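Local coordinates for protein intracellular protease/amidase (Salmonella enterica subsp. enterica serovar Typhimurium, PDB 4K2H) that is of uncertain function but belongs to the DJ-1/PfpI family, binds zinc, and may act as a peptidase, at residues Asp96-Ala106 with Asn149-Val159; Phe160-Ala168 with Val177-Trp188. The protein carries 1 engineered substitution. One frame throughout, in Å; residues are numbered along the deposited sequence.

Interaction 1 (Asp96-Ala106 with Asn149-Val159); sequences DAAGKLICPIA and NLISGKGLGHV. Engineered in segment 96-106: A106 (natural residue Cys).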
loop_
_atom_site.group_PDB
_atom_site.type_symbol
_atom_site.label_atom_id
_atom_site.label_comp_id
_atom_site.label_asym_id
_atom_site.label_seq_id
_atom_site.Cartn_x
_atom_site.Cartn_y
_atom_site.Cartn_z
ATOM N N ASP A 96 4.819 -25.458 -1.142
ATOM C CA ASP A 96 4.121 -25.885 -2.319
ATOM C C ASP A 96 3.804 -27.383 -2.200
ATOM O O ASP A 96 2.668 -27.790 -2.439
ATOM C CB ASP A 96 4.925 -25.590 -3.576
ATOM C CG ASP A 96 4.063 -25.506 -4.818
ATOM O OD1 ASP A 96 2.830 -25.776 -4.770
ATOM O OD2 ASP A 96 4.634 -25.155 -5.863
ATOM N N ALA A 97 4.780 -28.171 -1.768
ATOM C CA ALA A 97 4.626 -29.625 -1.752
ATOM C C ALA A 97 3.645 -30.055 -0.653
ATOM O O ALA A 97 3.086 -31.145 -0.722
ATOM C CB ALA A 97 5.978 -30.302 -1.557
ATOM N N ALA A 98 3.443 -29.199 0.355
ATOM C CA ALA A 98 2.461 -29.461 1.403
ATOM C C ALA A 98 1.077 -28.906 1.059
ATOM O O ALA A 98 0.239 -28.811 1.917
ATOM C CB ALA A 98 2.948 -28.885 2.722
ATOM N N GLY A 99 0.854 -28.510 -0.190
ATOM C CA GLY A 99 -0.420 -27.932 -0.619
ATOM C C GLY A 99 -0.749 -26.534 -0.085
ATOM O O GLY A 99 -1.889 -26.093 -0.206
ATOM N N LYS A 100 0.202 -25.824 0.530
ATOM C CA LYS A 100 -0.119 -24.466 1.016
ATOM C C LYS A 100 -0.225 -23.497 -0.158
ATOM O O LYS A 100 0.243 -23.793 -1.275
ATOM C CB LYS A 100 0.897 -23.971 2.021
ATOM C CG LYS A 100 1.145 -24.943 3.143
ATOM C CD LYS A 100 -0.165 -25.501 3.681
ATOM C CE LYS A 100 0.046 -26.173 5.018
ATOM N NZ LYS A 100 -1.234 -26.708 5.533
ATOM N N LEU A 101 -0.870 -22.358 0.082
ATOM C CA LEU A 101 -1.061 -21.366 -0.981
ATOM C C LEU A 101 0.235 -20.566 -1.305
ATOM O O LEU A 101 0.900 -20.002 -0.433
ATOM C CB LEU A 101 -2.228 -20.419 -0.645
ATOM C CG LEU A 101 -3.581 -21.061 -0.288
ATOM C CD1 LEU A 101 -4.616 -20.005 0.092
ATOM C CD2 LEU A 101 -4.090 -21.927 -1.436
ATOM N N ILE A 102 0.577 -20.542 -2.586
ATOM C CA ILE A 102 1.707 -19.771 -3.089
ATOM C C ILE A 102 1.119 -18.652 -3.904
ATOM O O ILE A 102 0.384 -18.878 -4.900
ATOM C CB ILE A 102 2.603 -20.622 -3.981
ATOM C CG1 ILE A 102 2.929 -21.945 -3.283
ATOM C CG2 ILE A 102 3.834 -19.852 -4.419
ATOM C CD1 ILE A 102 3.568 -21.788 -1.922
ATOM N N CYS A 103 1.422 -17.440 -3.478
ATOM C CA CYS A 103 0.700 -16.279 -3.938
ATOM C C CYS A 103 1.642 -15.187 -4.418
ATOM O O CYS A 103 1.911 -14.208 -3.682
ATOM C CB CYS A 103 -0.161 -15.743 -2.825
ATOM S SG CYS A 103 -1.132 -16.982 -1.971
ATOM N N PRO A 104 2.113 -15.336 -5.665
ATOM C CA PRO A 104 2.896 -14.320 -6.325
ATOM C C PRO A 104 2.076 -13.238 -6.961
ATOM O O PRO A 104 0.975 -13.486 -7.498
ATOM C CB PRO A 104 3.621 -15.100 -7.413
ATOM C CG PRO A 104 2.626 -16.137 -7.800
ATOM C CD PRO A 104 2.074 -16.574 -6.458
ATOM N N ILE A 105 2.630 -12.029 -6.921
ATOM C CA ILE A 105 2.047 -10.924 -7.612
ATOM C C ILE A 105 3.036 -10.248 -8.545
ATOM O O ILE A 105 4.258 -10.163 -8.277
ATOM C CB ILE A 105 1.400 -9.934 -6.626
ATOM C CG1 ILE A 105 0.997 -8.644 -7.346
ATOM C CG2 ILE A 105 2.308 -9.580 -5.477
ATOM C CD1 ILE A 105 -0.354 -8.121 -6.905
ATOM N N ALA A 106 2.500 -9.774 -9.663
ATOM C CA ALA A 106 3.253 -8.922 -10.604
ATOM C C ALA A 106 4.428 -9.699 -11.210
ATOM O O ALA A 106 4.196 -10.746 -11.781
ATOM C CB ALA A 106 3.695 -7.619 -9.940
ATOM N N ASN A 149 -3.216 -24.656 -5.567
ATOM C CA ASN A 149 -2.733 -23.843 -4.456
ATOM C C ASN A 149 -1.891 -22.603 -4.923
ATOM O O ASN A 149 -1.223 -21.953 -4.124
ATOM C CB ASN A 149 -1.945 -24.722 -3.485
ATOM C CG ASN A 149 -0.702 -25.344 -4.129
ATOM O OD1 ASN A 149 -0.758 -25.801 -5.282
ATOM N ND2 ASN A 149 0.431 -25.351 -3.398
ATOM N N LEU A 150 -1.952 -22.299 -6.218
ATOM C CA LEU A 150 -1.250 -21.153 -6.790
ATOM C C LEU A 150 -2.265 -20.075 -7.092
ATOM O O LEU A 150 -3.190 -20.296 -7.908
ATOM C CB LEU A 150 -0.546 -21.581 -8.072
ATOM C CG LEU A 150 0.325 -20.505 -8.719
ATOM C CD1 LEU A 150 1.519 -20.070 -7.852
ATOM C CD2 LEU A 150 0.784 -21.067 -10.046
ATOM N N ILE A 151 -2.147 -18.958 -6.381
ATOM C CA ILE A 151 -2.989 -17.785 -6.573
ATOM C C ILE A 151 -2.071 -16.625 -6.984
ATOM O O ILE A 151 -1.251 -16.152 -6.182
ATOM C CB ILE A 151 -3.744 -17.423 -5.265
ATOM C CG1 ILE A 151 -4.599 -18.603 -4.808
ATOM C CG2 ILE A 151 -4.611 -16.178 -5.439
ATOM C CD1 ILE A 151 -5.570 -18.292 -3.686
ATOM N N SER A 152 -2.195 -16.179 -8.225
ATOM C CA SER A 152 -1.332 -15.123 -8.754
ATOM C C SER A 152 -2.116 -13.865 -9.030
ATOM O O SER A 152 -3.317 -13.900 -9.256
ATOM C CB SER A 152 -0.598 -15.603 -10.017
ATOM O OG SER A 152 -1.504 -16.124 -10.985
ATOM N N GLY A 153 -1.419 -12.739 -9.002
ATOM C CA GLY A 153 -2.012 -11.412 -9.118
ATOM C C GLY A 153 -1.257 -10.737 -10.232
ATOM O O GLY A 153 -0.064 -10.906 -10.343
ATOM N N LYS A 154 -1.946 -10.005 -11.090
ATOM C CA LYS A 154 -1.316 -9.485 -12.292
ATOM C C LYS A 154 -0.399 -8.299 -12.047
ATOM O O LYS A 154 0.673 -8.194 -12.660
ATOM C CB LYS A 154 -2.384 -9.115 -13.336
ATOM C CG LYS A 154 -1.802 -8.471 -14.586
ATOM C CD LYS A 154 -2.804 -8.463 -15.737
ATOM C CE LYS A 154 -2.275 -7.584 -16.857
ATOM N NZ LYS A 154 -3.198 -7.512 -18.009
ATOM N N GLY A 155 -0.831 -7.388 -11.194
ATOM C CA GLY A 155 -0.020 -6.230 -10.864
ATOM C C GLY A 155 -0.703 -5.335 -9.840
ATOM O O GLY A 155 -1.790 -5.651 -9.373
ATOM N N LEU A 156 -0.060 -4.202 -9.522
ATOM C CA LEU A 156 -0.507 -3.323 -8.448
ATOM C C LEU A 156 -1.937 -2.838 -8.612
ATOM O O LEU A 156 -2.686 -2.775 -7.637
ATOM C CB LEU A 156 0.450 -2.141 -8.260
ATOM C CG LEU A 156 0.081 -1.100 -7.187
ATOM C CD1 LEU A 156 -0.050 -1.746 -5.828
ATOM C CD2 LEU A 156 1.077 0.073 -7.177
ATOM N N GLY A 157 -2.347 -2.560 -9.841
ATOM C CA GLY A 157 -3.719 -2.137 -10.089
ATOM C C GLY A 157 -4.727 -3.150 -9.646
ATOM O O GLY A 157 -5.865 -2.820 -9.414
ATOM N N HIS A 158 -4.337 -4.403 -9.530
ATOM C CA HIS A 158 -5.300 -5.445 -9.152
ATOM C C HIS A 158 -5.061 -6.020 -7.770
ATOM O O HIS A 158 -5.629 -7.051 -7.438
ATOM C CB HIS A 158 -5.266 -6.574 -10.162
ATOM C CG HIS A 158 -5.597 -6.148 -11.547
ATOM N ND1 HIS A 158 -6.865 -5.774 -11.918
ATOM C CD2 HIS A 158 -4.839 -6.085 -12.666
ATOM C CE1 HIS A 158 -6.874 -5.469 -13.202
ATOM N NE2 HIS A 158 -5.659 -5.662 -13.683
ATOM N N VAL A 159 -4.300 -5.309 -6.937
ATOM C CA VAL A 159 -3.874 -5.840 -5.653
ATOM C C VAL A 159 -5.026 -6.087 -4.682
ATOM O O VAL A 159 -4.989 -7.035 -3.918
ATOM C CB VAL A 159 -2.798 -4.937 -5.010
ATOM C CG1 VAL A 159 -3.394 -3.613 -4.531
ATOM C CG2 VAL A 159 -2.120 -5.662 -3.866
#
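The carboxamide of N149 spends its ND2 on two acceptors: D96 OD1 at 2.8 Å and K100 O at 2.6 Å. Both bonds bend equally, N-H...acceptor 157°; K100 O lies in the amide plane, whereas ND2 meets D96 OD1 on the anti side, out of the carboxylate plane. CG of N149 stands between backbone N and carbonyl carbon (chi1 62°), which turns the amide toward the Schellman turn at G99 that ends helix 86-97. Beyond it strand 150-153 runs parallel to 101-104 (14° apart), extending the DJ-1/PfpI sheet; 101-104 bonds 69-72 on its other side, L101 and C103 to V70, C103 and I105 to L72. I102 uses both backbone polar atoms, N to N149 O (2.8 Å) and O to I151 N (2.9 Å). P104 has no N-H to give; its O accepts from G153 N at 2.9 Å, and G153 O takes N of A106, engineered from Cys, at 2.9 Å. S152 OG is satisfied outside the pair, by V125 N. D96 also forms salt bridges with K120 and R122, so its carboxylate is probably kept ionised, which should strengthen its hold on the N149 amide.

Interaction 2 (Phe160-Ala168 with Val177-Trp188); sequences FDFALTLSA and VREQAEHIYYPW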
loop_
_atom_site.group_PDB
_atom_site.type_symbol
_atom_site.label_atom_id
_atom_site.label_comp_id
_atom_site.label_asym_id
_atom_site.label_seq_id
_atom_site.Cartn_x
_atom_site.Cartn_y
_atom_site.Cartn_z
ATOM N N PHE A 160 -6.062 -5.251 -4.714
ATOM C CA PHE A 160 -7.218 -5.473 -3.840
ATOM C C PHE A 160 -7.889 -6.788 -4.195
ATOM O O PHE A 160 -8.184 -7.603 -3.313
ATOM C CB PHE A 160 -8.192 -4.292 -3.897
ATOM C CG PHE A 160 -7.700 -3.057 -3.158
ATOM C CD1 PHE A 160 -7.602 -3.052 -1.769
ATOM C CD2 PHE A 160 -7.357 -1.891 -3.856
ATOM C CE1 PHE A 160 -7.151 -1.930 -1.089
ATOM C CE2 PHE A 160 -6.910 -0.763 -3.179
ATOM C CZ PHE A 160 -6.802 -0.780 -1.791
ATOM N N ASP A 161 -8.092 -7.012 -5.490
ATOM C CA ASP A 161 -8.729 -8.242 -5.935
ATOM C C ASP A 161 -7.898 -9.450 -5.492
ATOM O O ASP A 161 -8.451 -10.440 -4.977
ATOM C CB ASP A 161 -8.933 -8.242 -7.454
ATOM C CG ASP A 161 -9.896 -9.326 -7.910
ATOM O OD1 ASP A 161 -10.385 -10.074 -7.038
ATOM O OD2 ASP A 161 -10.161 -9.432 -9.132
ATOM N N PHE A 162 -6.585 -9.354 -5.669
ATOM C CA PHE A 162 -5.643 -10.403 -5.264
ATOM C C PHE A 162 -5.738 -10.695 -3.776
ATOM O O PHE A 162 -5.855 -11.863 -3.367
ATOM C CB PHE A 162 -4.223 -9.989 -5.680
ATOM C CG PHE A 162 -3.117 -10.812 -5.056
ATOM C CD1 PHE A 162 -2.708 -12.016 -5.633
ATOM C CD2 PHE A 162 -2.459 -10.359 -3.917
ATOM C CE1 PHE A 162 -1.676 -12.761 -5.069
ATOM C CE2 PHE A 162 -1.422 -11.091 -3.361
ATOM C CZ PHE A 162 -1.047 -12.309 -3.931
ATOM N N ALA A 163 -5.685 -9.634 -2.975
ATOM C CA ALA A 163 -5.741 -9.753 -1.522
ATOM C C ALA A 163 -7.090 -10.298 -1.025
ATOM O O ALA A 163 -7.138 -11.165 -0.151
ATOM C CB ALA A 163 -5.446 -8.402 -0.871
ATOM N N LEU A 164 -8.193 -9.780 -1.577
ATOM C CA LEU A 164 -9.520 -10.252 -1.150
ATOM C C LEU A 164 -9.704 -11.719 -1.547
ATOM O O LEU A 164 -10.143 -12.521 -0.744
ATOM C CB LEU A 164 -10.622 -9.344 -1.677
ATOM C CG LEU A 164 -10.511 -7.909 -1.140
ATOM C CD1 LEU A 164 -11.350 -6.970 -1.979
ATOM C CD2 LEU A 164 -10.874 -7.746 0.337
ATOM N N THR A 165 -9.281 -12.084 -2.747
ATOM C CA THR A 165 -9.376 -13.476 -3.198
ATOM C C THR A 165 -8.560 -14.424 -2.345
ATOM O O THR A 165 -9.057 -15.478 -1.911
ATOM C CB THR A 165 -8.947 -13.614 -4.660
ATOM O OG1 THR A 165 -9.787 -12.768 -5.417
ATOM C CG2 THR A 165 -9.124 -15.038 -5.171
ATOM N N LEU A 166 -7.320 -14.048 -2.082
ATOM C CA LEU A 166 -6.496 -14.814 -1.169
ATOM C C LEU A 166 -7.213 -14.970 0.170
ATOM O O LEU A 166 -7.274 -16.076 0.709
ATOM C CB LEU A 166 -5.134 -14.138 -0.971
ATOM C CG LEU A 166 -4.256 -14.686 0.159
ATOM C CD1 LEU A 166 -3.995 -16.177 0.000
ATOM C CD2 LEU A 166 -2.939 -13.928 0.213
ATOM N N SER A 167 -7.739 -13.865 0.712
ATOM C CA SER A 167 -8.366 -13.896 2.031
ATOM C C SER A 167 -9.569 -14.841 2.057
ATOM O O SER A 167 -9.766 -15.607 2.999
ATOM C CB SER A 167 -8.848 -12.510 2.434
ATOM O OG SER A 167 -7.777 -11.599 2.597
ATOM N N ALA A 168 -10.384 -14.752 1.015
ATOM C CA ALA A 168 -11.595 -15.520 0.930
ATOM C C ALA A 168 -11.234 -16.995 0.884
ATOM O O ALA A 168 -11.839 -17.818 1.558
ATOM C CB ALA A 168 -12.366 -15.122 -0.310
ATOM N N VAL A 177 -15.121 -11.264 3.952
ATOM C CA VAL A 177 -14.302 -10.579 2.958
ATOM C C VAL A 177 -15.059 -9.446 2.283
ATOM O O VAL A 177 -14.630 -8.300 2.344
ATOM C CB VAL A 177 -13.806 -11.533 1.864
ATOM C CG1 VAL A 177 -12.981 -10.772 0.854
ATOM C CG2 VAL A 177 -13.009 -12.659 2.479
ATOM N N ARG A 178 -16.166 -9.780 1.625
ATOM C CA ARG A 178 -17.055 -8.789 1.015
ATOM C C ARG A 178 -17.427 -7.673 1.986
ATOM O O ARG A 178 -17.541 -6.524 1.598
ATOM C CB ARG A 178 -18.318 -9.457 0.501
ATOM C CG ARG A 178 -19.312 -8.478 -0.092
ATOM C CD ARG A 178 -20.197 -9.118 -1.149
ATOM N NE ARG A 178 -19.424 -9.494 -2.336
ATOM C CZ ARG A 178 -19.160 -10.745 -2.724
ATOM N NH1 ARG A 178 -18.442 -10.952 -3.826
ATOM N NH2 ARG A 178 -19.600 -11.797 -2.032
ATOM N N GLU A 179 -17.602 -8.019 3.249
ATOM C CA GLU A 179 -17.930 -7.038 4.261
ATOM C C GLU A 179 -16.778 -6.060 4.510
ATOM O O GLU A 179 -17.022 -4.880 4.717
ATOM C CB GLU A 179 -18.323 -7.744 5.553
ATOM C CG GLU A 179 -18.730 -6.804 6.674
ATOM C CD GLU A 179 -19.749 -7.405 7.643
ATOM O OE1 GLU A 179 -20.249 -8.538 7.414
ATOM O OE2 GLU A 179 -20.054 -6.721 8.643
ATOM N N GLN A 180 -15.534 -6.547 4.486
ATOM C CA GLN A 180 -14.369 -5.659 4.614
ATOM C C GLN A 180 -14.190 -4.797 3.380
ATOM O O GLN A 180 -13.927 -3.618 3.490
ATOM C CB GLN A 180 -13.069 -6.440 4.863
ATOM C CG GLN A 180 -12.705 -6.596 6.324
ATOM C CD GLN A 180 -12.555 -5.268 7.045
ATOM O OE1 GLN A 180 -11.965 -4.302 6.530
ATOM N NE2 GLN A 180 -13.101 -5.208 8.239
ATOM N N ALA A 181 -14.308 -5.403 2.210
ATOM C CA ALA A 181 -14.319 -4.669 0.951
ATOM C C ALA A 181 -15.389 -3.560 0.957
ATOM O O ALA A 181 -15.151 -2.437 0.512
ATOM C CB ALA A 181 -14.565 -5.632 -0.201
ATOM N N GLU A 182 -16.569 -3.864 1.466
ATOM C CA GLU A 182 -17.576 -2.824 1.619
ATOM C C GLU A 182 -17.087 -1.724 2.579
ATOM O O GLU A 182 -17.200 -0.552 2.270
ATOM C CB GLU A 182 -18.922 -3.414 2.063
ATOM C CG GLU A 182 -19.611 -4.215 0.953
ATOM C CD GLU A 182 -20.870 -4.973 1.396
ATOM O OE1 GLU A 182 -21.342 -4.788 2.543
ATOM O OE2 GLU A 182 -21.404 -5.754 0.577
ATOM N N HIS A 183 -16.519 -2.108 3.722
ATOM C CA HIS A 183 -16.056 -1.148 4.738
ATOM C C HIS A 183 -14.984 -0.148 4.206
ATOM O O HIS A 183 -14.945 1.007 4.634
ATOM C CB HIS A 183 -15.534 -1.929 5.941
ATOM C CG HIS A 183 -15.129 -1.080 7.107
ATOM N ND1 HIS A 183 -16.038 -0.613 8.040
ATOM C CD2 HIS A 183 -13.908 -0.641 7.514
ATOM C CE1 HIS A 183 -15.394 0.090 8.958
ATOM N NE2 HIS A 183 -14.103 0.088 8.664
ATOM N N ILE A 184 -14.149 -0.589 3.261
ATOM C CA ILE A 184 -13.123 0.276 2.667
ATOM C C ILE A 184 -13.530 0.800 1.284
ATOM O O ILE A 184 -12.742 1.481 0.615
ATOM C CB ILE A 184 -11.728 -0.413 2.602
ATOM C CG1 ILE A 184 -11.765 -1.705 1.787
ATOM C CG2 ILE A 184 -11.227 -0.705 4.012
ATOM C CD1 ILE A 184 -10.437 -2.113 1.197
ATOM N N TYR A 185 -14.758 0.480 0.857
ATOM C CA TYR A 185 -15.346 1.053 -0.344
ATOM C C TYR A 185 -14.700 0.500 -1.606
ATOM O O TYR A 185 -14.536 1.203 -2.575
ATOM C CB TYR A 185 -15.276 2.592 -0.293
ATOM C CG TYR A 185 -15.729 3.173 1.041
ATOM C CD1 TYR A 185 -17.068 3.086 1.440
ATOM C CD2 TYR A 185 -14.831 3.795 1.902
ATOM C CE1 TYR A 185 -17.492 3.601 2.646
ATOM C CE2 TYR A 185 -15.242 4.311 3.122
ATOM C CZ TYR A 185 -16.572 4.215 3.486
ATOM O OH TYR A 185 -17.002 4.738 4.684
ATOM N N TYR A 186 -14.328 -0.772 -1.579
ATOM C CA TYR A 186 -13.850 -1.449 -2.775
ATOM C C TYR A 186 -14.901 -2.424 -3.323
ATOM O O TYR A 186 -15.232 -3.380 -2.658
ATOM C CB TYR A 186 -12.561 -2.220 -2.500
ATOM C CG TYR A 186 -11.981 -2.779 -3.766
ATOM C CD1 TYR A 186 -11.292 -1.958 -4.660
ATOM C CD2 TYR A 186 -12.155 -4.104 -4.105
ATOM C CE1 TYR A 186 -10.777 -2.466 -5.849
ATOM C CE2 TYR A 186 -11.631 -4.616 -5.277
ATOM C CZ TYR A 186 -10.957 -3.792 -6.145
ATOM O OH TYR A 186 -10.444 -4.303 -7.307
ATOM N N PRO A 187 -15.400 -2.199 -4.552
ATOM C CA PRO A 187 -16.364 -3.135 -5.137
ATOM C C PRO A 187 -15.745 -4.511 -5.428
ATOM O O PRO A 187 -14.814 -4.610 -6.228
ATOM C CB PRO A 187 -16.759 -2.446 -6.442
ATOM C CG PRO A 187 -15.572 -1.614 -6.810
ATOM C CD PRO A 187 -14.951 -1.177 -5.523
ATOM N N TRP A 188 -16.263 -5.548 -4.770
ATOM C CA TRP A 188 -15.746 -6.929 -4.872
ATOM C C TRP A 188 -16.899 -7.913 -4.549
ATOM O O TRP A 188 -17.772 -7.677 -3.691
ATOM C CB TRP A 188 -14.519 -7.137 -3.923
ATOM C CG TRP A 188 -13.877 -8.532 -3.982
ATOM C CD1 TRP A 188 -12.864 -8.954 -4.820
ATOM C CD2 TRP A 188 -14.237 -9.679 -3.192
ATOM N NE1 TRP A 188 -12.581 -10.285 -4.596
ATOM C CE2 TRP A 188 -13.404 -10.751 -3.602
ATOM C CE3 TRP A 188 -15.179 -9.902 -2.182
ATOM C CZ2 TRP A 188 -13.497 -12.024 -3.035
ATOM C CZ3 TRP A 188 -15.268 -11.172 -1.618
ATOM C CH2 TRP A 188 -14.434 -12.213 -2.048
ATOM O OXT TRP A 188 -17.010 -8.998 -5.137
#
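L164 reaches from helix 160-168 into the angle between helix 177-183 and the C-terminal tail, and each part of it has a different neighbour. Its CB lies over one face of the W188 indole, 3.6 Å from the centroid of the five-membered ring and 12° off the normal, a CH-pi contact. A chi1 of -62° sets CG anti to the carbonyl carbon, and from there the branch sends CD1 over the indole to W188 CG (3.6 Å), where it also meets Y186 CD2 and A181 CB, and CD2 to V177 CG1 at 3.7 Å. V177 CG1 lies over the same indole face as L164, while V177 CG2 packs on the A168 backbone, 3.5 Å from A168 CA.

The helices form an antiparallel hairpin, axes 10.3 Å apart at 150°, and after the Schellman turn at Y185 the chain comes back across helix 160-168. In this DJ-1/PfpI domain, F162 and L166 on that helix contact C103 of the parallel sheet, while F160, L164, A168 and S167 turn their CB toward the C-terminal segment.

Y186 is held between F160 CB, over the centre of one ring face (CH-pi, 3.6 Å to the centroid), and P187 CD on the opposite face. The F160 and Y186 rings meet obliquely, and F160 CE1 touches I184 CD1. At the indole edge, W188 NE1 makes a weak bond to D161 OD1 at 3.3 Å, in one of two conformers of D161 and so doubtful. R178 grips the terminal carboxylate side-on, NE to W188 O and NH1 to W188 OXT, the latter a salt bridge of 2.8 Å. Y185 OH, meanwhile, bonds G128 N of the second subunit.

In the fold
From the N terminus, the chain first lays down strands 6-11, 33-38 and 69-72 of the parallel sheet, then helix 86-97 and strand 101-104. Interaction 1 closes a long loop by returning 149-159 to that strand, with 42 residues between its segments. Helix 159-171 follows directly, and interaction 2 closes a short hairpin, eight residues between its segments. The two are in series, neither crossing nor enclosing the other. They touch through helix 159-171: F162 CZ is 3.5 Å from C103 O, and L166 CD1 is 3.6 Å from C103 SG. The parallel strand pair 101-104/150-153, helix 159-171 and the C-terminal tail are thereby joined in succession, and both contacts also reach the second subunit.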